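Local coordinates for protein TCR alpha chain (Gallus gallus, PDB 6LIR) that pairs with the TCR beta chain to form the alpha beta T-cell receptor, which probably recognises peptide antigens presented by MHC molecules, at residues Lys149-Val154 with Tyr167-Trp172; Tyr118-Glu123 with Met130-Asp135; Ser29-Arg34 with Leu44-Lys49. One frame throughout, in Å; residues are numbered along the deposited sequence.

Interaction 1. Residues Lys149-Val154 with Tyr167-Trp172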
loop_
_atom_site.group_PDB
_atom_site.type_symbol
_atom_site.label_atom_id
_atom_site.label_comp_id
_atom_site.label_asym_id
_atom_site.label_seq_id
_atom_site.Cartn_x
_atom_site.Cartn_y
_atom_site.Cartn_z
ATOM N N LYS A 149 -15.023 -5.197 -8.955
ATOM C CA LYS A 149 -15.083 -5.294 -7.500
ATOM C C LYS A 149 -13.678 -5.302 -6.908
ATOM O O LYS A 149 -12.704 -5.652 -7.579
ATOM C CB LYS A 149 -15.843 -6.545 -7.046
ATOM C CG LYS A 149 -14.971 -7.783 -6.885
ATOM C CD LYS A 149 -14.661 -8.447 -8.224
ATOM C CE LYS A 149 -14.131 -9.850 -7.993
ATOM N NZ LYS A 149 -13.510 -10.410 -9.213
ATOM N N THR A 150 -13.580 -4.876 -5.647
ATOM C CA THR A 150 -12.335 -4.901 -4.891
ATOM C C THR A 150 -12.592 -5.535 -3.531
ATOM O O THR A 150 -13.715 -5.526 -3.025
ATOM C CB THR A 150 -11.736 -3.497 -4.721
ATOM O OG1 THR A 150 -12.776 -2.560 -4.425
ATOM C CG2 THR A 150 -11.019 -3.069 -5.998
ATOM N N GLU A 151 -11.535 -6.092 -2.939
ATOM C CA GLU A 151 -11.643 -6.891 -1.726
ATOM C C GLU A 151 -10.622 -6.415 -0.705
ATOM O O GLU A 151 -9.530 -5.970 -1.063
ATOM C CB GLU A 151 -11.434 -8.390 -2.034
ATOM C CG GLU A 151 -11.225 -9.266 -0.812
ATOM C CD GLU A 151 -11.107 -10.742 -1.153
ATOM O OE1 GLU A 151 -12.139 -11.442 -1.118
ATOM O OE2 GLU A 151 -9.982 -11.202 -1.445
ATOM N N THR A 152 -10.990 -6.512 0.574
ATOM C CA THR A 152 -10.088 -6.173 1.665
ATOM C C THR A 152 -10.414 -7.047 2.870
ATOM O O THR A 152 -11.409 -7.773 2.888
ATOM C CB THR A 152 -10.200 -4.697 2.058
ATOM O OG1 THR A 152 -10.472 -3.909 0.896
ATOM C CG2 THR A 152 -8.903 -4.230 2.675
ATOM N N VAL A 153 -9.543 -6.973 3.877
ATOM C CA VAL A 153 -9.750 -7.591 5.180
ATOM C C VAL A 153 -9.518 -6.524 6.236
ATOM O O VAL A 153 -8.544 -5.768 6.160
ATOM C CB VAL A 153 -8.806 -8.789 5.428
ATOM C CG1 VAL A 153 -9.381 -9.711 6.492
ATOM C CG2 VAL A 153 -8.539 -9.539 4.148
ATOM N N VAL A 154 -10.409 -6.464 7.225
ATOM C CA VAL A 154 -10.302 -5.491 8.302
ATOM C C VAL A 154 -10.507 -6.213 9.625
ATOM O O VAL A 154 -11.005 -7.339 9.678
ATOM C CB VAL A 154 -11.321 -4.338 8.162
ATOM C CG1 VAL A 154 -11.138 -3.611 6.838
ATOM C CG2 VAL A 154 -12.740 -4.868 8.290
ATOM N N TYR A 167 -13.695 -10.298 5.939
ATOM C CA TYR A 167 -13.448 -9.881 4.572
ATOM C C TYR A 167 -14.581 -8.978 4.112
ATOM O O TYR A 167 -15.726 -9.115 4.550
ATOM C CB TYR A 167 -13.355 -11.093 3.641
ATOM C CG TYR A 167 -12.014 -11.786 3.629
ATOM C CD1 TYR A 167 -11.657 -12.672 4.638
ATOM C CD2 TYR A 167 -11.107 -11.565 2.597
ATOM C CE1 TYR A 167 -10.431 -13.316 4.623
ATOM C CE2 TYR A 167 -9.887 -12.204 2.571
ATOM C CZ TYR A 167 -9.550 -13.075 3.588
ATOM O OH TYR A 167 -8.329 -13.707 3.564
ATOM N N LEU A 168 -14.254 -8.069 3.197
ATOM C CA LEU A 168 -15.235 -7.172 2.608
ATOM C C LEU A 168 -14.914 -7.026 1.133
ATOM O O LEU A 168 -13.752 -6.836 0.764
ATOM C CB LEU A 168 -15.216 -5.784 3.270
ATOM C CG LEU A 168 -15.241 -5.661 4.793
ATOM C CD1 LEU A 168 -14.936 -4.226 5.213
ATOM C CD2 LEU A 168 -16.583 -6.109 5.343
ATOM N N SER A 169 -15.941 -7.117 0.302
ATOM C CA SER A 169 -15.838 -6.857 -1.124
ATOM C C SER A 169 -16.872 -5.805 -1.490
ATOM O O SER A 169 -17.957 -5.763 -0.908
ATOM C CB SER A 169 -16.040 -8.134 -1.957
ATOM O OG SER A 169 -14.832 -8.882 -2.033
ATOM N N THR A 170 -16.532 -4.946 -2.450
ATOM C CA THR A 170 -17.465 -3.912 -2.875
ATOM C C THR A 170 -17.373 -3.703 -4.377
ATOM O O THR A 170 -16.330 -3.926 -4.992
ATOM C CB THR A 170 -17.194 -2.558 -2.192
ATOM O OG1 THR A 170 -15.805 -2.223 -2.313
ATOM C CG2 THR A 170 -17.586 -2.593 -0.725
ATOM N N TYR A 171 -18.486 -3.257 -4.951
ATOM C CA TYR A 171 -18.543 -2.788 -6.327
ATOM C C TYR A 171 -19.718 -1.830 -6.434
ATOM O O TYR A 171 -20.700 -1.948 -5.695
ATOM C CB TYR A 171 -18.640 -3.936 -7.349
ATOM C CG TYR A 171 -19.881 -4.808 -7.296
ATOM C CD1 TYR A 171 -21.046 -4.442 -7.961
ATOM C CD2 TYR A 171 -19.870 -6.025 -6.624
ATOM C CE1 TYR A 171 -22.173 -5.246 -7.930
ATOM C CE2 TYR A 171 -20.991 -6.836 -6.590
ATOM C CZ TYR A 171 -22.140 -6.442 -7.243
ATOM O OH TYR A 171 -23.259 -7.246 -7.212
ATOM N N TRP A 172 -19.591 -0.856 -7.330
ATOM C CA TRP A 172 -20.542 0.241 -7.419
ATOM C C TRP A 172 -20.870 0.515 -8.878
ATOM O O TRP A 172 -20.074 0.226 -9.775
ATOM C CB TRP A 172 -19.980 1.513 -6.774
ATOM C CG TRP A 172 -18.770 2.012 -7.493
ATOM C CD1 TRP A 172 -17.477 1.625 -7.291
ATOM C CD2 TRP A 172 -18.740 2.971 -8.555
ATOM N NE1 TRP A 172 -16.643 2.292 -8.154
ATOM C CE2 TRP A 172 -17.393 3.126 -8.939
ATOM C CE3 TRP A 172 -19.721 3.721 -9.212
ATOM C CZ2 TRP A 172 -17.002 3.998 -9.952
ATOM C CZ3 TRP A 172 -19.330 4.586 -10.218
ATOM C CH2 TRP A 172 -17.984 4.718 -10.577
#
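A β hairpin at one edge of a sheet of the membrane-proximal, immunoglobulin-like domain brings T150 and T170 together as an antiparallel hydrogen-bonded pair, with T152 and L168 forming the next. T150 N reaches T170 O at 3.0 Å and T152 N reaches L168 O at 2.8 Å, each answered by a bond in the reverse direction. E151 with S169 and V153 with Y167 are the non-hydrogen-bonded pairs, and their side chains share one face. There V153 sends CG2 over the Y167 ring, 3.7 Å from the centroid and 24° off the ring normal, a CH-pi contact shifted toward the rim; chi1 of -158° turns CG1 anti to the backbone N and sets CG2 beside it, over the ring. E151 comes to the same ring from its edge, CD lying 3.8 Å from Y167 CD2, with carboxylate and ring planes turned well apart. Its CB also rests 3.4 Å from S169 OG, and Y136 OH binds both that hydroxyl and E151 OE1. The hairpin is the outer pair of a sheet ordered 116-121, 128-134, 164-174, 150-156, the A-B-E-D sheet of constant domains, and the T150 face turns to the TCR beta chain. On it T150 OG1 and T170 OG1 stand 3.7 Å apart; the former is hydrogen-bonded to D169 of the beta chain, while R184 of that chain makes weak bonds to both. Farther along, V154 CG2 packs against L168 CD1 at 3.8 Å, the two side chains crossing at about a right angle.

Interaction 2. Residues Tyr118-Glu123 with Met130-Asp135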
loop_
_atom_site.group_PDB
_atom_site.type_symbol
_atom_site.label_atom_id
_atom_site.label_comp_id
_atom_site.label_asym_id
_atom_site.label_seq_id
_atom_site.Cartn_x
_atom_site.Cartn_y
_atom_site.Cartn_z
ATOM N N TYR A 118 -25.309 -6.419 0.914
ATOM C CA TYR A 118 -26.112 -5.249 1.235
ATOM C C TYR A 118 -25.944 -4.197 0.154
ATOM O O TYR A 118 -24.889 -4.082 -0.474
ATOM C CB TYR A 118 -25.722 -4.614 2.581
ATOM C CG TYR A 118 -25.618 -5.564 3.748
ATOM C CD1 TYR A 118 -26.749 -5.965 4.448
ATOM C CD2 TYR A 118 -24.387 -6.047 4.161
ATOM C CE1 TYR A 118 -26.652 -6.828 5.523
ATOM C CE2 TYR A 118 -24.280 -6.910 5.231
ATOM C CZ TYR A 118 -25.413 -7.297 5.909
ATOM O OH TYR A 118 -25.305 -8.159 6.976
ATOM N N ARG A 119 -26.992 -3.403 -0.024
ATOM C CA ARG A 119 -26.973 -2.265 -0.925
ATOM C C ARG A 119 -26.870 -0.997 -0.096
ATOM O O ARG A 119 -27.554 -0.852 0.922
ATOM C CB ARG A 119 -28.234 -2.213 -1.786
ATOM C CG ARG A 119 -28.112 -2.915 -3.116
ATOM C CD ARG A 119 -29.311 -3.809 -3.358
ATOM N NE ARG A 119 -30.567 -3.062 -3.378
ATOM C CZ ARG A 119 -31.105 -2.530 -4.472
ATOM N NH1 ARG A 119 -30.493 -2.657 -5.643
ATOM N NH2 ARG A 119 -32.253 -1.869 -4.398
ATOM N N LEU A 120 -26.029 -0.075 -0.541
ATOM C CA LEU A 120 -25.829 1.172 0.172
ATOM C C LEU A 120 -26.091 2.339 -0.760
ATOM O O LEU A 120 -25.863 2.258 -1.972
ATOM C CB LEU A 120 -24.401 1.290 0.721
ATOM C CG LEU A 120 -23.765 0.080 1.401
ATOM C CD1 LEU A 120 -22.367 0.439 1.895
ATOM C CD2 LEU A 120 -24.632 -0.401 2.541
ATOM N N THR A 121 -26.538 3.439 -0.175
ATOM C CA THR A 121 -26.710 4.677 -0.908
ATOM C C THR A 121 -25.966 5.777 -0.169
ATOM O O THR A 121 -25.651 5.655 1.021
ATOM C CB THR A 121 -28.194 5.038 -1.054
ATOM O OG1 THR A 121 -28.781 5.165 0.247
ATOM C CG2 THR A 121 -28.933 3.952 -1.836
ATOM N N SER A 122 -25.681 6.854 -0.894
ATOM C CA SER A 122 -24.967 7.997 -0.354
ATOM C C SER A 122 -25.781 9.257 -0.587
ATOM O O SER A 122 -26.322 9.459 -1.677
ATOM C CB SER A 122 -23.588 8.166 -0.991
ATOM O OG SER A 122 -23.204 9.530 -0.975
ATOM N N GLU A 123 -25.805 10.132 0.417
ATOM C CA GLU A 123 -26.566 11.371 0.296
ATOM C C GLU A 123 -25.920 12.324 -0.698
ATOM O O GLU A 123 -26.610 13.167 -1.281
ATOM C CB GLU A 123 -26.699 12.048 1.660
ATOM C CG GLU A 123 -27.349 11.178 2.725
ATOM C CD GLU A 123 -28.857 11.099 2.578
ATOM O OE1 GLU A 123 -29.484 12.143 2.298
ATOM O OE2 GLU A 123 -29.412 9.991 2.740
ATOM N N MET A 130 -23.806 1.245 -3.913
ATOM C CA MET A 130 -22.617 0.468 -3.590
ATOM C C MET A 130 -23.038 -0.883 -3.031
ATOM O O MET A 130 -23.874 -0.960 -2.123
ATOM C CB MET A 130 -21.740 1.210 -2.578
ATOM C CG MET A 130 -20.519 0.433 -2.097
ATOM S SD MET A 130 -19.189 0.341 -3.312
ATOM C CE MET A 130 -18.630 2.044 -3.332
ATOM N N CYS A 131 -22.464 -1.943 -3.572
ATOM C CA CYS A 131 -22.762 -3.294 -3.122
ATOM C C CYS A 131 -21.691 -3.751 -2.146
ATOM O O CYS A 131 -20.504 -3.733 -2.471
ATOM C CB CYS A 131 -22.873 -4.252 -4.306
ATOM S SG CYS A 131 -23.511 -5.913 -3.960
ATOM N N LEU A 132 -22.113 -4.174 -0.962
ATOM C CA LEU A 132 -21.191 -4.614 0.074
ATOM C C LEU A 132 -21.417 -6.089 0.393
ATOM O O LEU A 132 -22.511 -6.478 0.812
ATOM C CB LEU A 132 -21.373 -3.755 1.324
ATOM C CG LEU A 132 -20.549 -4.118 2.559
ATOM C CD1 LEU A 132 -19.043 -3.915 2.358
ATOM C CD2 LEU A 132 -21.036 -3.352 3.786
ATOM N N ILE A 133 -20.375 -6.898 0.214
ATOM C CA ILE A 133 -20.368 -8.302 0.613
ATOM C C ILE A 133 -19.437 -8.457 1.808
ATOM O O ILE A 133 -18.258 -8.091 1.731
ATOM C CB ILE A 133 -19.943 -9.221 -0.547
ATOM C CG1 ILE A 133 -20.777 -8.932 -1.798
ATOM C CG2 ILE A 133 -20.081 -10.681 -0.142
ATOM C CD1 ILE A 133 -20.086 -8.023 -2.802
ATOM N N THR A 134 -19.951 -9.020 2.901
ATOM C CA THR A 134 -19.200 -9.091 4.147
ATOM C C THR A 134 -19.137 -10.516 4.683
ATOM O O THR A 134 -19.911 -11.391 4.287
ATOM C CB THR A 134 -19.819 -8.199 5.236
ATOM O OG1 THR A 134 -21.018 -8.809 5.731
ATOM C CG2 THR A 134 -20.159 -6.838 4.685
ATOM N N ASP A 135 -18.211 -10.706 5.631
ATOM C CA ASP A 135 -18.121 -11.905 6.472
ATOM C C ASP A 135 -18.221 -13.203 5.672
ATOM O O ASP A 135 -18.891 -14.161 6.070
ATOM C CB ASP A 135 -19.177 -11.852 7.573
ATOM C CG ASP A 135 -19.185 -10.517 8.295
ATOM O OD1 ASP A 135 -18.181 -10.200 8.966
ATOM O OD2 ASP A 135 -20.183 -9.773 8.171
#
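Y118 and L132 form one antiparallel hydrogen-bonded pair of the A-B hairpin (strands 116-121 and 128-134) in the constant-type immunoglobulin domain, L120 and M130 the next. The bond from L132 N to Y118 O (2.8 Å) is nearly straight at 175°, that from Y118 N to L132 O bent to 141°. On one face L120 CB meets M130 CB at 4.2 Å and L120 CD1 leans on L132 CB. The Y118 ring presents its edge to T134, CE2 lying 3.8 Å from OG1. Chi1 of 74° sets that hydroxyl between the backbone N and the carbonyl carbon, where it also donates to D135 OD2 (2.8 Å) from above the carboxylate plane. An alanine in place of T134 would remove hydroxyl and methyl together, which is likely to open a gap beside the Y118 edge and rob D135 OD2 of this donor. Further out, Y118 OH is hydrogen-bonded to E133 of the TCR beta chain and D135 OD1 salt-bridged to R186 of that chain, while L120 packs on its V140 and M130 on its F124. On the opposite face C131 forms the fold's disulfide with C180, and R119 makes salt bridges to D194 and E129. The hairpin thus offers the beta chain an apolar surface of L120 and M130, the Y118 hydroxyl and, at the strand's end, the D135 carboxylate, so that packing, hydrogen bonding and charge pairing probably all contribute to joining the subunits.

Interaction 3. Residues Ser29-Arg34 with Leu44-Lys49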
loop_
_atom_site.group_PDB
_atom_site.type_symbol
_atom_site.label_atom_id
_atom_site.label_comp_id
_atom_site.label_asym_id
_atom_site.label_seq_id
_atom_site.Cartn_x
_atom_site.Cartn_y
_atom_site.Cartn_z
ATOM N N SER A 29 27.184 -9.784 2.645
ATOM C CA SER A 29 26.185 -9.592 3.681
ATOM C C SER A 29 24.815 -9.620 3.027
ATOM O O SER A 29 24.663 -9.280 1.850
ATOM C CB SER A 29 26.392 -8.275 4.438
ATOM O OG SER A 29 26.064 -7.167 3.621
ATOM N N ILE A 30 23.823 -10.053 3.795
ATOM C CA ILE A 30 22.458 -10.176 3.311
ATOM C C ILE A 30 21.552 -9.422 4.268
ATOM O O ILE A 30 21.674 -9.565 5.490
ATOM C CB ILE A 30 22.024 -11.651 3.193
ATOM C CG1 ILE A 30 22.788 -12.338 2.059
ATOM C CG2 ILE A 30 20.532 -11.756 2.956
ATOM C CD1 ILE A 30 22.693 -13.845 2.083
ATOM N N GLN A 31 20.636 -8.638 3.714
ATOM C CA GLN A 31 19.671 -7.892 4.499
ATOM C C GLN A 31 18.286 -8.175 3.953
ATOM O O GLN A 31 18.115 -8.494 2.772
ATOM C CB GLN A 31 19.929 -6.380 4.457
ATOM C CG GLN A 31 21.234 -5.947 5.089
ATOM C CD GLN A 31 21.783 -4.679 4.466
ATOM O OE1 GLN A 31 22.946 -4.628 4.067
ATOM N NE2 GLN A 31 20.947 -3.649 4.376
ATOM N N TRP A 32 17.292 -8.017 4.817
ATOM C CA TRP A 32 15.909 -8.190 4.425
ATOM C C TRP A 32 15.125 -6.984 4.906
ATOM O O TRP A 32 15.363 -6.471 6.006
ATOM C CB TRP A 32 15.310 -9.472 5.009
ATOM C CG TRP A 32 15.655 -10.708 4.242
ATOM C CD1 TRP A 32 16.812 -11.427 4.323
ATOM C CD2 TRP A 32 14.833 -11.376 3.278
ATOM N NE1 TRP A 32 16.761 -12.506 3.471
ATOM C CE2 TRP A 32 15.556 -12.499 2.820
ATOM C CE3 TRP A 32 13.553 -11.141 2.764
ATOM C CZ2 TRP A 32 15.043 -13.383 1.872
ATOM C CZ3 TRP A 32 13.044 -12.019 1.820
ATOM C CH2 TRP A 32 13.790 -13.127 1.384
ATOM N N TYR A 33 14.195 -6.542 4.068
ATOM C CA TYR A 33 13.338 -5.406 4.349
ATOM C C TYR A 33 11.903 -5.814 4.064
ATOM O O TYR A 33 11.642 -6.786 3.349
ATOM C CB TYR A 33 13.706 -4.183 3.489
ATOM C CG TYR A 33 15.071 -3.587 3.761
ATOM C CD1 TYR A 33 16.228 -4.197 3.291
ATOM C CD2 TYR A 33 15.197 -2.397 4.466
ATOM C CE1 TYR A 33 17.477 -3.648 3.534
ATOM C CE2 TYR A 33 16.438 -1.839 4.715
ATOM C CZ TYR A 33 17.575 -2.467 4.246
ATOM O OH TYR A 33 18.808 -1.909 4.497
ATOM N N ARG A 34 10.965 -5.062 4.629
ATOM C CA ARG A 34 9.565 -5.258 4.304
ATOM C C ARG A 34 8.908 -3.901 4.127
ATOM O O ARG A 34 9.206 -2.947 4.854
ATOM C CB ARG A 34 8.843 -6.111 5.361
ATOM C CG ARG A 34 8.417 -5.404 6.626
ATOM C CD ARG A 34 7.535 -6.333 7.443
ATOM N NE ARG A 34 7.307 -5.837 8.795
ATOM C CZ ARG A 34 6.612 -6.493 9.719
ATOM N NH1 ARG A 34 6.079 -7.678 9.437
ATOM N NH2 ARG A 34 6.456 -5.968 10.925
ATOM N N LEU A 44 14.598 -5.289 8.563
ATOM C CA LEU A 44 14.205 -6.387 9.439
ATOM C C LEU A 44 15.387 -7.080 10.096
ATOM O O LEU A 44 15.420 -7.210 11.325
ATOM C CB LEU A 44 13.389 -7.428 8.657
ATOM C CG LEU A 44 12.078 -6.999 8.000
ATOM C CD1 LEU A 44 11.449 -8.183 7.281
ATOM C CD2 LEU A 44 11.123 -6.415 9.028
ATOM N N VAL A 45 16.368 -7.530 9.313
ATOM C CA VAL A 45 17.490 -8.289 9.853
ATOM C C VAL A 45 18.629 -8.251 8.844
ATOM O O VAL A 45 18.414 -8.067 7.643
ATOM C CB VAL A 45 17.051 -9.742 10.180
ATOM C CG1 VAL A 45 16.704 -10.496 8.906
ATOM C CG2 VAL A 45 18.114 -10.479 10.987
ATOM N N SER A 46 19.848 -8.455 9.330
ATOM C CA SER A 46 21.026 -8.545 8.483
ATOM C C SER A 46 21.944 -9.630 9.022
ATOM O O SER A 46 22.104 -9.763 10.238
ATOM C CB SER A 46 21.784 -7.217 8.422
ATOM O OG SER A 46 23.105 -7.429 7.964
ATOM N N ALA A 47 22.555 -10.390 8.115
ATOM C CA ALA A 47 23.480 -11.443 8.511
ATOM C C ALA A 47 24.552 -11.611 7.445
ATOM O O ALA A 47 24.367 -11.252 6.280
ATOM C CB ALA A 47 22.763 -12.777 8.742
ATOM N N VAL A 48 25.688 -12.166 7.866
ATOM C CA VAL A 48 26.756 -12.520 6.947
ATOM C C VAL A 48 26.836 -14.025 6.700
ATOM O O VAL A 48 27.316 -14.439 5.637
ATOM C CB VAL A 48 28.117 -11.973 7.433
ATOM C CG1 VAL A 48 28.048 -10.462 7.621
ATOM C CG2 VAL A 48 28.549 -12.658 8.723
ATOM N N LYS A 49 26.394 -14.853 7.646
ATOM C CA LYS A 49 26.407 -16.300 7.474
ATOM C C LYS A 49 25.479 -16.931 8.504
ATOM O O LYS A 49 24.997 -16.269 9.426
ATOM C CB LYS A 49 27.825 -16.867 7.602
ATOM C CG LYS A 49 28.404 -16.769 9.004
ATOM C CD LYS A 49 29.736 -17.503 9.097
ATOM C CE LYS A 49 30.028 -17.945 10.522
ATOM N NZ LYS A 49 31.073 -19.004 10.560
#
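W32 and V45 pair across the C-C' hairpin of the variable immunoglobulin domain, where segments 29-34 and 44-47 run almost exactly antiparallel. W32 N reaches V45 O at 3.0 Å, W32 O receives L44 N at 2.9 Å, and at the next hydrogen-bonded pair I30 and A47 exchange bonds in both directions. The W32 side chain leaves with CG beside the backbone N (chi1 -81°), and its indole runs off from V45 into the core of the sandwich, packing on C87 and bonding through NE1 to S70; only its CB comes near V45 CG1, at 4.3 Å. Across the sheet, on the face toward the TCR beta chain, Q31 lays CG against S46 CB at 3.6 Å. In S46 chi1 of 162° puts OG anti to the backbone N, which carries it to a hydrogen bond with N96 of the beta chain, while Y33 OH bonds to L99 N of the same chain. At the far end L44 covers the stem of R34, whose chain is extended from CG to NE and crosses the leucine at about a right angle, with NH1 held by D81 and Y85. L44 divides its methyls here: CD1 touches R34 CB, and CD2 lies 3.8 Å from R34 CG.

Overall arrangement
From the N terminus, interaction 3 comes first, closing the short loop between strands 29-35 and 42-47 of the variable domain. Interaction 2 follows, joining 116-121 to 128-134, and interaction 1 last, joining 150-156 to 164-174. All three are local hairpins in series; none encloses or crosses another. Interactions 1 and 2 are nevertheless joined laterally: strands 128-134 and 164-174 are neighbours, with probable hydrogen bonds from C131 N to Y171 O and from S169 N to I133 O, making one four-stranded sheet. Interaction 3 stands apart in the other domain, its centre about 35 Å from that of interaction 1 and 44 Å from that of interaction 2. Each lies against the TCR beta chain.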